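Local coordinates for L-arabinose ABC transporter, periplasmic L-arabinose-binding protein (PDB 4KZK) that binds beta-D-galactopyranose and probably captures L-arabinose in the periplasm for uptake by an ABC transporter, at residues G94-A99 with Y296-N301; V122-V127 with L179-E184; D153-E158 with V234-N239; L172-D177 with N218-A223. All blocks are in the same frame, centred on the assembly; numbering follows the deposited sequence.

Interaction 1. Residues G94-A99 with Y296-N301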
loop_
_atom_site.group_PDB
_atom_site.type_symbol
_atom_site.label_atom_id
_atom_site.label_comp_id
_atom_site.label_asym_id
_atom_site.label_seq_id
_atom_site.Cartn_x
_atom_site.Cartn_y
_atom_site.Cartn_z
ATOM N N GLY A 94 -22.647 -8.086 4.448
ATOM C CA GLY A 94 -21.461 -7.379 4.900
ATOM C C GLY A 94 -20.628 -6.863 3.753
ATOM O O GLY A 94 -20.739 -7.360 2.640
ATOM N N VAL A 95 -19.782 -5.880 4.057
ATOM C CA VAL A 95 -18.845 -5.315 3.078
ATOM C C VAL A 95 -17.512 -4.973 3.764
ATOM O O VAL A 95 -17.465 -4.371 4.866
ATOM C CB VAL A 95 -19.455 -4.058 2.387
ATOM C CG1 VAL A 95 -19.915 -3.028 3.410
ATOM C CG2 VAL A 95 -18.484 -3.433 1.369
ATOM N N ILE A 96 -16.434 -5.347 3.081
ATOM C CA ILE A 96 -15.071 -4.960 3.441
ATOM C C ILE A 96 -14.622 -3.982 2.365
ATOM O O ILE A 96 -14.824 -4.247 1.179
ATOM C CB ILE A 96 -14.153 -6.192 3.486
ATOM C CG1 ILE A 96 -14.617 -7.191 4.557
ATOM C CG2 ILE A 96 -12.707 -5.796 3.723
ATOM C CD1 ILE A 96 -14.088 -8.591 4.378
ATOM N N ILE A 97 -14.091 -2.843 2.768
ATOM C CA ILE A 97 -13.786 -1.795 1.790
ATOM C C ILE A 97 -12.439 -1.124 2.051
ATOM O O ILE A 97 -12.104 -0.842 3.191
ATOM C CB ILE A 97 -14.922 -0.742 1.724
ATOM C CG1 ILE A 97 -14.650 0.317 0.641
ATOM C CG2 ILE A 97 -15.191 -0.108 3.094
ATOM C CD1 ILE A 97 -15.867 1.103 0.209
ATOM N N CYS A 98 -11.694 -0.892 0.975
ATOM C CA CYS A 98 -10.579 0.048 0.989
ATOM C C CYS A 98 -11.047 1.225 0.156
ATOM O O CYS A 98 -11.031 1.158 -1.068
ATOM C CB CYS A 98 -9.286 -0.533 0.413
ATOM S SG CYS A 98 -7.933 0.699 0.522
ATOM N N ALA A 99 -11.510 2.269 0.826
ATOM C CA ALA A 99 -12.120 3.394 0.147
ATOM C C ALA A 99 -11.067 4.239 -0.559
ATOM O O ALA A 99 -9.915 4.288 -0.148
ATOM C CB ALA A 99 -12.912 4.230 1.142
ATOM N N TYR A 296 -8.067 -12.963 3.164
ATOM C CA TYR A 296 -8.714 -14.170 3.708
ATOM C C TYR A 296 -9.165 -13.914 5.156
ATOM O O TYR A 296 -10.340 -14.149 5.471
ATOM C CB TYR A 296 -7.775 -15.380 3.539
ATOM C CG TYR A 296 -8.348 -16.731 3.891
ATOM C CD1 TYR A 296 -8.419 -17.125 5.197
ATOM C CD2 TYR A 296 -8.785 -17.594 2.901
ATOM C CE1 TYR A 296 -8.932 -18.360 5.544
ATOM C CE2 TYR A 296 -9.311 -18.848 3.221
ATOM C CZ TYR A 296 -9.387 -19.220 4.549
ATOM O OH TYR A 296 -9.889 -20.461 4.911
ATOM N N ASP A 297 -8.288 -13.401 6.017
ATOM C CA ASP A 297 -8.631 -13.249 7.452
ATOM C C ASP A 297 -9.695 -12.187 7.694
ATOM O O ASP A 297 -10.542 -12.337 8.574
ATOM C CB ASP A 297 -7.411 -12.947 8.328
ATOM C CG ASP A 297 -6.494 -14.140 8.477
ATOM O OD1 ASP A 297 -6.711 -15.134 7.771
ATOM O OD2 ASP A 297 -5.571 -14.059 9.303
ATOM N N THR A 298 -9.657 -11.104 6.929
ATOM C CA THR A 298 -10.705 -10.110 7.029
ATOM C C THR A 298 -12.045 -10.740 6.648
ATOM O O THR A 298 -13.053 -10.527 7.335
ATOM C CB THR A 298 -10.448 -8.922 6.095
ATOM O OG1 THR A 298 -10.216 -9.414 4.767
ATOM C CG2 THR A 298 -9.261 -8.088 6.602
ATOM N N SER A 299 -12.064 -11.515 5.566
ATOM C CA SER A 299 -13.309 -12.105 5.079
ATOM C C SER A 299 -13.869 -13.103 6.098
ATOM O O SER A 299 -15.084 -13.175 6.306
ATOM C CB SER A 299 -13.104 -12.780 3.714
ATOM O OG SER A 299 -12.766 -11.851 2.689
ATOM N N VAL A 300 -12.987 -13.856 6.746
ATOM C CA VAL A 300 -13.431 -14.774 7.809
ATOM C C VAL A 300 -13.957 -14.013 9.029
ATOM O O VAL A 300 -14.998 -14.395 9.600
ATOM C CB VAL A 300 -12.319 -15.775 8.197
ATOM C CG1 VAL A 300 -12.677 -16.543 9.465
ATOM C CG2 VAL A 300 -12.081 -16.735 7.039
ATOM N N ASN A 301 -13.260 -12.953 9.428
ATOM C CA ASN A 301 -13.716 -12.114 10.523
ATOM C C ASN A 301 -15.111 -11.573 10.225
ATOM O O ASN A 301 -15.992 -11.638 11.087
ATOM C CB ASN A 301 -12.732 -10.970 10.799
ATOM C CG ASN A 301 -11.444 -11.444 11.455
ATOM O OD1 ASN A 301 -11.384 -12.519 12.064
ATOM N ND2 ASN A 301 -10.410 -10.626 11.359
#
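Within 296-301, Thr-298 is the first residue to meet Ile-96, the one side chain of 94-99 that touches this part of helix 291-308. Its CB lies 4.0 Å from Ile-96 CD1, and its OG1 approaches that methyl equally closely. With OG1 set between the backbone N and the carbonyl carbon (chi1 52°), the hydroxyl can turn back along the helix to hydrogen-bond His-294 O. The carbonyl of the same residue also touches the methyl, Thr-298 O standing 3.7 Å from Ile-96 CD1.

Ser-299 comes next and offers mainly its backbone: Ile-96 CD1 rests 3.7 Å from Ser-299 CA. Ser-299 OG, 3.9 Å from Ile-96 CD1, is likewise hydrogen-bonded one turn back, to Gly-295 O. One methyl therefore sits against the shoulder between two successive residues. It gets there because the isoleucine chain is extended at chi2 (161°), which carries CD1 well out from the strand.

The case illustrates how a parallel sheet in a Rossmann-like lobe is covered by a helix from much later in the sequence. Phe-41 of strand 38-43 touches both Ile-96 and Thr-298, while Ala-58 and Ala-61 of helix 49-65 pack on Ser-299. No hydrogen bond or charge pair joins the two segments; since both hydroxyls find acceptors within their own helix, an aliphatic methyl can press on this small polar surface through van der Waals contact.

Interaction 2. Residues V122-V127 with L179-E184. With GAL (beta-D-galactopyranose), chain B.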
loop_
_atom_site.group_PDB
_atom_site.type_symbol
_atom_site.label_atom_id
_atom_site.label_comp_id
_atom_site.label_asym_id
_atom_site.label_seq_id
_atom_site.Cartn_x
_atom_site.Cartn_y
_atom_site.Cartn_z
ATOM N N VAL A 122 -10.258 -2.170 5.208
ATOM C CA VAL A 122 -8.957 -2.802 4.994
ATOM C C VAL A 122 -8.044 -1.770 4.339
ATOM O O VAL A 122 -8.485 -0.989 3.481
ATOM C CB VAL A 122 -9.094 -4.128 4.196
ATOM C CG1 VAL A 122 -9.580 -3.898 2.781
ATOM C CG2 VAL A 122 -7.802 -4.921 4.236
ATOM N N ASP A 123 -6.783 -1.784 4.775
ATOM C CA ASP A 123 -5.679 -0.950 4.285
ATOM C C ASP A 123 -5.763 0.488 4.738
ATOM O O ASP A 123 -4.902 0.935 5.466
ATOM C CB ASP A 123 -5.522 -1.057 2.770
ATOM C CG ASP A 123 -5.456 -2.488 2.326
ATOM O OD1 ASP A 123 -4.532 -3.200 2.797
ATOM O OD2 ASP A 123 -6.333 -2.938 1.572
ATOM N N ASP A 124 -6.818 1.183 4.330
ATOM C CA ASP A 124 -6.964 2.604 4.538
ATOM C C ASP A 124 -8.119 2.830 5.495
ATOM O O ASP A 124 -9.273 2.599 5.153
ATOM C CB ASP A 124 -7.212 3.327 3.232
ATOM C CG ASP A 124 -6.087 3.158 2.202
ATOM O OD1 ASP A 124 -5.087 2.476 2.515
ATOM O OD2 ASP A 124 -6.233 3.718 1.087
ATOM N N GLN A 125 -7.805 3.306 6.699
ATOM C CA GLN A 125 -8.794 3.399 7.769
ATOM C C GLN A 125 -9.739 4.570 7.564
ATOM O O GLN A 125 -9.305 5.691 7.308
ATOM C CB GLN A 125 -8.092 3.498 9.141
ATOM C CG GLN A 125 -9.037 3.311 10.319
ATOM C CD GLN A 125 -8.307 3.291 11.655
ATOM O OE1 GLN A 125 -7.178 3.811 11.782
ATOM N NE2 GLN A 125 -8.931 2.684 12.652
ATOM N N LEU A 126 -11.041 4.313 7.707
ATOM C CA LEU A 126 -12.052 5.354 7.515
ATOM C C LEU A 126 -11.990 6.360 8.679
ATOM O O LEU A 126 -11.705 5.976 9.823
ATOM C CB LEU A 126 -13.444 4.721 7.408
ATOM C CG LEU A 126 -13.680 3.763 6.229
ATOM C CD1 LEU A 126 -15.059 3.130 6.350
ATOM C CD2 LEU A 126 -13.528 4.470 4.906
ATOM N N VAL A 127 -12.246 7.634 8.381
ATOM C CA VAL A 127 -12.155 8.708 9.386
ATOM C C VAL A 127 -13.322 9.665 9.276
ATOM O O VAL A 127 -14.011 9.724 8.253
ATOM C CB VAL A 127 -10.855 9.542 9.255
ATOM C CG1 VAL A 127 -9.627 8.653 9.372
ATOM C CG2 VAL A 127 -10.850 10.344 7.950
ATOM N N LEU A 179 -3.077 11.051 3.301
ATOM C CA LEU A 179 -3.519 9.749 3.795
ATOM C C LEU A 179 -2.584 9.264 4.902
ATOM O O LEU A 179 -1.418 9.009 4.630
ATOM C CB LEU A 179 -3.550 8.748 2.658
ATOM C CG LEU A 179 -3.982 7.318 2.999
ATOM C CD1 LEU A 179 -5.455 7.271 3.404
ATOM C CD2 LEU A 179 -3.695 6.368 1.853
ATOM N N PRO A 180 -3.095 9.118 6.146
ATOM C CA PRO A 180 -2.198 8.774 7.246
ATOM C C PRO A 180 -1.277 7.581 6.995
ATOM O O PRO A 180 -0.093 7.673 7.295
ATOM C CB PRO A 180 -3.156 8.523 8.418
ATOM C CG PRO A 180 -4.296 9.416 8.124
ATOM C CD PRO A 180 -4.453 9.437 6.636
ATOM N N THR A 181 -1.785 6.480 6.452
ATOM C CA THR A 181 -0.920 5.315 6.278
ATOM C C THR A 181 0.206 5.638 5.310
ATOM O O THR A 181 1.328 5.197 5.475
ATOM C CB THR A 181 -1.698 4.028 5.884
ATOM O OG1 THR A 181 -0.809 2.902 5.877
ATOM C CG2 THR A 181 -2.353 4.158 4.516
ATOM N N ALA A 182 -0.072 6.430 4.283
ATOM C CA ALA A 182 0.988 6.821 3.359
ATOM C C ALA A 182 2.021 7.727 4.019
ATOM O O ALA A 182 3.219 7.561 3.817
ATOM C CB ALA A 182 0.400 7.497 2.117
ATOM N N ARG A 183 1.558 8.710 4.793
ATOM C CA ARG A 183 2.442 9.592 5.521
ATOM C C ARG A 183 3.335 8.804 6.477
ATOM O O ARG A 183 4.525 9.056 6.572
ATOM C CB ARG A 183 1.646 10.641 6.301
ATOM C CG ARG A 183 2.513 11.726 6.943
ATOM C CD ARG A 183 1.765 12.593 7.956
ATOM N NE ARG A 183 1.454 11.841 9.178
ATOM C CZ ARG A 183 2.342 11.520 10.130
ATOM N NH1 ARG A 183 3.623 11.911 10.059
ATOM N NH2 ARG A 183 1.949 10.812 11.181
ATOM N N GLU A 184 2.764 7.831 7.180
ATOM C CA GLU A 184 3.545 7.075 8.164
ATOM C C GLU A 184 4.632 6.218 7.497
ATOM O O GLU A 184 5.763 6.109 8.017
ATOM C CB GLU A 184 2.621 6.205 9.016
ATOM C CG GLU A 184 1.724 7.015 9.946
ATOM C CD GLU A 184 0.515 6.246 10.463
ATOM O OE1 GLU A 184 0.491 4.997 10.372
ATOM O OE2 GLU A 184 -0.419 6.898 10.989
HETATM C C1 GAL B . -2.898 0.853 0.440
HETATM C C2 GAL B . -2.091 0.930 -0.853
HETATM C C3 GAL B . -1.825 -0.501 -1.341
HETATM C C4 GAL B . -1.177 -1.315 -0.224
HETATM C C5 GAL B . -2.074 -1.281 1.000
HETATM C C6 GAL B . -1.453 -2.025 2.174
HETATM O O1 GAL B . -3.026 2.173 0.932
HETATM O O2 GAL B . -2.845 1.648 -1.802
HETATM O O3 GAL B . -1.011 -0.507 -2.520
HETATM O O4 GAL B . 0.116 -0.838 0.060
HETATM O O5 GAL B . -2.217 0.072 1.409
HETATM O O6 GAL B . -2.304 -1.977 3.308
#
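Asp-123 and Asp-124 face Thr-181 across the sugar cleft of a type I periplasmic binding protein, where a loop after a strand of one lobe meets the start of helix 180-195 in the other. Asp-123, with phi 74° and psi -63°, is the centre of a classic gamma turn closed by a weak bond from Asp-124 N to Val-122 O. Its carbonyl O lies 4.2 Å from Thr-181 CG2, while its carboxylate goes to the ligand: OD1 accepts a hydrogen bond from galactose O6 at 2.6 Å. His-294 and Trp-50 also bond to this oxygen, so three groups fix it.

Asp-124 divides its carboxylate. OD1 accepts the bond from the anomeric hydroxyl, galactose O1, at 2.6 Å, and OD2 forms a salt bridge with Lys-44, which itself bonds the sugar. The methyl of Thr-181 comes up beside the first oxygen, CG2 to Asp-124 OD1 measuring 3.8 Å. Thr-181 OG1, anti to the backbone N (chi1 -174°), is turned instead to Arg-185, another galactose-binding residue.

Leu-179, the N-cap residue of the helix, completes the contact: its side chain runs at about a right angle to that of Asp-124, with CD2 3.7 Å from OD2.

Interaction 3. Residues D153-E158 with V234-N239. With GAL (beta-D-galactopyranose), chain B.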
loop_
_atom_site.group_PDB
_atom_site.type_symbol
_atom_site.label_atom_id
_atom_site.label_comp_id
_atom_site.label_asym_id
_atom_site.label_seq_id
_atom_site.Cartn_x
_atom_site.Cartn_y
_atom_site.Cartn_z
ATOM N N ASP A 153 15.862 1.125 6.180
ATOM C CA ASP A 153 16.981 0.265 6.557
ATOM C C ASP A 153 17.514 -0.509 5.360
ATOM O O ASP A 153 18.738 -0.644 5.188
ATOM C CB ASP A 153 16.566 -0.732 7.635
ATOM C CG ASP A 153 16.386 -0.114 8.997
ATOM O OD1 ASP A 153 16.742 1.067 9.260
ATOM O OD2 ASP A 153 15.880 -0.883 9.851
ATOM N N ALA A 154 16.593 -1.026 4.544
ATOM C CA ALA A 154 16.949 -1.784 3.319
ATOM C C ALA A 154 17.763 -0.891 2.391
ATOM O O ALA A 154 18.786 -1.295 1.862
ATOM C CB ALA A 154 15.708 -2.275 2.597
ATOM N N ILE A 155 17.300 0.335 2.197
ATOM C CA ILE A 155 17.969 1.266 1.327
ATOM C C ILE A 155 19.368 1.579 1.872
ATOM O O ILE A 155 20.359 1.506 1.135
ATOM C CB ILE A 155 17.147 2.575 1.182
ATOM C CG1 ILE A 155 15.862 2.311 0.378
ATOM C CG2 ILE A 155 17.980 3.646 0.500
ATOM C CD1 ILE A 155 14.906 3.486 0.302
ATOM N N ALA A 156 19.457 1.900 3.166
ATOM C CA ALA A 156 20.741 2.242 3.815
ATOM C C ALA A 156 21.754 1.111 3.671
ATOM O O ALA A 156 22.951 1.344 3.400
ATOM C CB ALA A 156 20.530 2.560 5.279
ATOM N N ALA A 157 21.287 -0.118 3.862
ATOM C CA ALA A 157 22.174 -1.289 3.769
ATOM C C ALA A 157 22.754 -1.482 2.366
ATOM O O ALA A 157 23.925 -1.824 2.191
ATOM C CB ALA A 157 21.469 -2.548 4.235
ATOM N N GLU A 158 21.943 -1.244 1.347
ATOM C CA GLU A 158 22.416 -1.425 -0.032
ATOM C C GLU A 158 23.346 -0.276 -0.409
ATOM O O GLU A 158 24.352 -0.466 -1.093
ATOM C CB GLU A 158 21.225 -1.545 -0.979
ATOM C CG GLU A 158 21.560 -1.677 -2.464
ATOM C CD GLU A 158 22.434 -2.865 -2.820
ATOM O OE1 GLU A 158 22.598 -3.798 -1.996
ATOM O OE2 GLU A 158 22.949 -2.874 -3.960
ATOM N N VAL A 234 18.240 7.861 -3.643
ATOM C CA VAL A 234 17.378 6.802 -3.136
ATOM C C VAL A 234 15.944 7.305 -3.237
ATOM O O VAL A 234 15.700 8.529 -3.281
ATOM C CB VAL A 234 17.741 6.383 -1.690
ATOM C CG1 VAL A 234 19.209 5.966 -1.576
ATOM C CG2 VAL A 234 17.454 7.491 -0.702
ATOM N N ALA A 235 14.998 6.374 -3.314
ATOM C CA ALA A 235 13.614 6.767 -3.487
ATOM C C ALA A 235 12.687 5.756 -2.874
ATOM O O ALA A 235 13.000 4.568 -2.800
ATOM C CB ALA A 235 13.284 6.961 -4.966
ATOM N N PHE A 236 11.517 6.228 -2.476
ATOM C CA PHE A 236 10.503 5.386 -1.883
ATOM C C PHE A 236 9.214 6.163 -1.852
ATOM O O PHE A 236 9.200 7.393 -1.867
ATOM C CB PHE A 236 10.933 4.994 -0.454
ATOM C CG PHE A 236 11.395 6.170 0.372
ATOM C CD1 PHE A 236 12.719 6.587 0.318
ATOM C CD2 PHE A 236 10.504 6.893 1.152
ATOM C CE1 PHE A 236 13.155 7.682 1.033
ATOM C CE2 PHE A 236 10.941 7.983 1.872
ATOM C CZ PHE A 236 12.264 8.383 1.817
ATOM N N GLY A 237 8.128 5.436 -1.733
ATOM C CA GLY A 237 6.821 6.056 -1.628
ATOM C C GLY A 237 5.937 5.361 -0.626
ATOM O O GLY A 237 6.367 4.970 0.477
ATOM N N SER A 238 4.683 5.227 -0.976
ATOM C CA SER A 238 3.729 4.535 -0.136
ATOM C C SER A 238 3.589 3.068 -0.537
ATOM O O SER A 238 3.111 2.263 0.250
ATOM C CB SER A 238 2.374 5.223 -0.182
ATOM O OG SER A 238 1.873 5.291 -1.497
ATOM N N ASN A 239 3.977 2.739 -1.769
ATOM C CA ASN A 239 3.831 1.374 -2.274
ATOM C C ASN A 239 4.736 1.149 -3.471
ATOM O O ASN A 239 5.452 2.050 -3.900
ATOM C CB ASN A 239 2.351 1.029 -2.579
ATOM C CG ASN A 239 1.769 1.824 -3.741
ATOM O OD1 ASN A 239 2.438 2.641 -4.359
ATOM N ND2 ASN A 239 0.499 1.582 -4.035
HETATM C C1 GAL B . -2.898 0.853 0.440
HETATM C C2 GAL B . -2.091 0.930 -0.853
HETATM C C3 GAL B . -1.825 -0.501 -1.341
HETATM C C4 GAL B . -1.177 -1.315 -0.224
HETATM C C5 GAL B . -2.074 -1.281 1.000
HETATM C C6 GAL B . -1.453 -2.025 2.174
HETATM O O1 GAL B . -3.026 2.173 0.932
HETATM O O2 GAL B . -2.845 1.648 -1.802
HETATM O O3 GAL B . -1.011 -0.507 -2.520
HETATM O O4 GAL B . 0.116 -0.838 0.060
HETATM O O5 GAL B . -2.217 0.072 1.409
HETATM O O6 GAL B . -2.304 -1.977 3.308
#
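Ile-155 packs on Val-234 and Phe-236 where helix 144-161 lies against the parallel strands of the second Rossmann-like lobe. The helix runs nearly antiparallel to strand 234-236, at 162°, the axes of the two short segments coming within 9.7 Å, an example of how helices return across the face of such a sheet.

Ile-155 turns its CB toward the strand, and from there two branches share the contact. CG2, anti to the backbone N, meets Val-234: it lies 3.5 Å from Val-234 CB and 3.3 Å from Val-234 CG1, closer than carbon atoms usually pack. CG1, on the other branch, continues outward and, extended at chi2 (174°), moves the tip along the strand. There CD1 reaches Phe-236 CD1 at 3.8 Å, the two side chains crossing at about a right angle, and stands equally far from Ala-235 O. One isoleucine thus spans three consecutive strand residues.

Leu-193 of helix 180-195 touches both Ile-155 and Phe-236, adding to the apolar cluster. Beyond the strand the chain turns to Asn-239, the N-cap of helix 240-252, whose side chain caps a backbone N just past the segment and whose OD1 bonds Thr-242. The other end of the same amide serves the sugar: ND2 donates to galactose O3 at 3.0 Å in an almost straight bond, with an N-H...O angle of 177°.

Interaction 4. Residues L172-D177 with N218-A223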
loop_
_atom_site.group_PDB
_atom_site.type_symbol
_atom_site.label_atom_id
_atom_site.label_comp_id
_atom_site.label_asym_id
_atom_site.label_seq_id
_atom_site.Cartn_x
_atom_site.Cartn_y
_atom_site.Cartn_z
ATOM N N LEU A 172 14.715 11.002 -2.282
ATOM C CA LEU A 172 13.449 11.342 -2.937
ATOM C C LEU A 172 12.271 10.739 -2.168
ATOM O O LEU A 172 12.037 9.531 -2.216
ATOM C CB LEU A 172 13.438 10.857 -4.387
ATOM C CG LEU A 172 12.231 11.338 -5.198
ATOM C CD1 LEU A 172 12.252 12.856 -5.298
ATOM C CD2 LEU A 172 12.202 10.683 -6.568
ATOM N N ARG A 173 11.510 11.588 -1.488
ATOM C CA ARG A 173 10.344 11.154 -0.734
ATOM C C ARG A 173 9.074 11.423 -1.534
ATOM O O ARG A 173 8.591 12.560 -1.599
ATOM C CB ARG A 173 10.280 11.880 0.606
ATOM C CG ARG A 173 9.181 11.384 1.526
ATOM C CD ARG A 173 9.085 12.198 2.797
ATOM N NE ARG A 173 8.327 13.429 2.638
ATOM C CZ ARG A 173 7.006 13.561 2.775
ATOM N NH1 ARG A 173 6.458 14.762 2.643
ATOM N NH2 ARG A 173 6.228 12.523 3.052
ATOM N N LEU A 174 8.532 10.377 -2.138
ATOM C CA LEU A 174 7.258 10.492 -2.860
ATOM C C LEU A 174 6.154 10.592 -1.841
ATOM O O LEU A 174 5.936 9.639 -1.080
ATOM C CB LEU A 174 7.006 9.273 -3.741
ATOM C CG LEU A 174 7.950 9.077 -4.912
ATOM C CD1 LEU A 174 7.787 7.641 -5.434
ATOM C CD2 LEU A 174 7.707 10.099 -5.996
ATOM N N ALA A 175 5.446 11.718 -1.820
ATOM C CA ALA A 175 4.562 12.019 -0.703
ATOM C C ALA A 175 3.096 12.071 -1.095
ATOM O O ALA A 175 2.716 12.673 -2.111
ATOM C CB ALA A 175 4.957 13.343 -0.087
ATOM N N TYR A 176 2.269 11.460 -0.263
ATOM C CA TYR A 176 0.826 11.586 -0.378
ATOM C C TYR A 176 0.329 11.718 1.059
ATOM O O TYR A 176 -0.376 10.843 1.591
ATOM C CB TYR A 176 0.222 10.399 -1.108
ATOM C CG TYR A 176 -1.203 10.609 -1.533
ATOM C CD1 TYR A 176 -1.515 11.436 -2.599
ATOM C CD2 TYR A 176 -2.242 9.910 -0.937
ATOM C CE1 TYR A 176 -2.814 11.601 -3.028
ATOM C CE2 TYR A 176 -3.555 10.075 -1.362
ATOM C CZ TYR A 176 -3.836 10.926 -2.410
ATOM O OH TYR A 176 -5.130 11.112 -2.852
ATOM N N ASP A 177 0.749 12.821 1.670
ATOM C CA ASP A 177 0.631 13.007 3.110
ATOM C C ASP A 177 -0.797 13.177 3.616
ATOM O O ASP A 177 -1.032 13.090 4.823
ATOM C CB ASP A 177 1.481 14.192 3.579
ATOM C CG ASP A 177 2.976 13.884 3.590
ATOM O OD1 ASP A 177 3.389 12.731 3.372
ATOM O OD2 ASP A 177 3.766 14.803 3.848
ATOM N N ASN A 218 5.186 11.877 -12.373
ATOM C CA ASN A 218 5.163 13.336 -12.519
ATOM C C ASN A 218 5.834 14.070 -11.377
ATOM O O ASN A 218 6.573 15.022 -11.589
ATOM C CB ASN A 218 3.729 13.847 -12.706
ATOM C CG ASN A 218 3.114 13.381 -14.006
ATOM O OD1 ASN A 218 3.817 13.084 -14.972
ATOM N ND2 ASN A 218 1.816 13.309 -14.035
ATOM N N ALA A 219 5.570 13.657 -10.149
ATOM C CA ALA A 219 6.201 14.313 -9.016
ATOM C C ALA A 219 7.713 14.117 -9.002
ATOM O O ALA A 219 8.455 15.022 -8.664
ATOM C CB ALA A 219 5.587 13.823 -7.726
ATOM N N ALA A 220 8.176 12.927 -9.368
ATOM C CA ALA A 220 9.623 12.658 -9.362
ATOM C C ALA A 220 10.339 13.528 -10.386
ATOM O O ALA A 220 11.390 14.088 -10.087
ATOM C CB ALA A 220 9.911 11.182 -9.599
ATOM N N ASN A 221 9.757 13.659 -11.576
ATOM C CA ASN A 221 10.365 14.455 -12.630
ATOM C C ASN A 221 10.514 15.911 -12.208
ATOM O O ASN A 221 11.537 16.532 -12.501
ATOM C CB ASN A 221 9.580 14.332 -13.931
ATOM C CG ASN A 221 10.057 13.169 -14.774
ATOM O OD1 ASN A 221 11.257 12.880 -14.811
ATOM N ND2 ASN A 221 9.134 12.497 -15.451
ATOM N N ILE A 222 9.517 16.433 -11.500
ATOM C CA ILE A 222 9.607 17.795 -10.978
ATOM C C ILE A 222 10.789 17.921 -10.013
ATOM O O ILE A 222 11.553 18.888 -10.067
ATOM C CB ILE A 222 8.294 18.247 -10.297
ATOM C CG1 ILE A 222 7.212 18.450 -11.360
ATOM C CG2 ILE A 222 8.506 19.530 -9.485
ATOM C CD1 ILE A 222 5.820 18.713 -10.823
ATOM N N ALA A 223 10.951 16.931 -9.146
ATOM C CA ALA A 223 12.023 16.948 -8.159
ATOM C C ALA A 223 13.403 16.801 -8.797
ATOM O O ALA A 223 14.353 17.490 -8.406
ATOM C CB ALA A 223 11.806 15.835 -7.143
#
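A beta-alpha-beta crossover underlies the contact of Leu-172 and Leu-174 with Ala-220 and Ala-223: helix 213-226 connects strands 203-207 and 233-236, passing over strand 170-175, which lies between them in the sheet. The axes of the short strand and helix segments come within 9.2 Å, their directions 143° apart.

Leu-172 does most of the touching. Its CG is anti to the backbone N (chi1 -172°), and its two methyls fork over successive turns of the helix: CD1 lies 3.5 Å from Ala-223 CB, and CD2 lies 3.8 Å from Ala-220 CB. Leu-174 adds a looser touch, its CD2 standing 4.4 Å from Ala-220 CB. The small alanine side chains are consistent with this close approach of the helix to the leucines.

Arg-173, between them, projects to the other face of the sheet. It grips Asp-177 end-on, NH2 bonding OD1 at 2.9 Å and 175° in the guanidinium plane, while NH1 bonds OD2 from a tilted position. Its NE pairs with Asp-205 and its NH2 also reaches Thr-186.

Helix 180-195 covers that face, touching Arg-173 through Val-190. On the leucine side, Ala-246 of helix 240-252 packs on both leucines, and Ala-206 of the neighbouring strand 203-207 lies against them too.

The four contacts trace the two-lobed plan of a type I periplasmic binding protein. Interaction 1 belongs to one lobe, interactions 3 and 4 to the other, about 30 Å away between centres, and interaction 2 spans the cleft. Interactions 3 and 4 are 14 Å apart and share neighbouring strands 233-236 and 170-175. Along the chain, interactions 2, 3 and 4 all fall inside the loop closed by interaction 1, and interaction 4 nests within interaction 3. Interaction 2 touches all the others: Ile-97 O probably bonds Val-122 N, and Ala-182 packs on Ser-238 and Tyr-176 O. Galactose, bound in interactions 2 and 3, is thus held between both lobes.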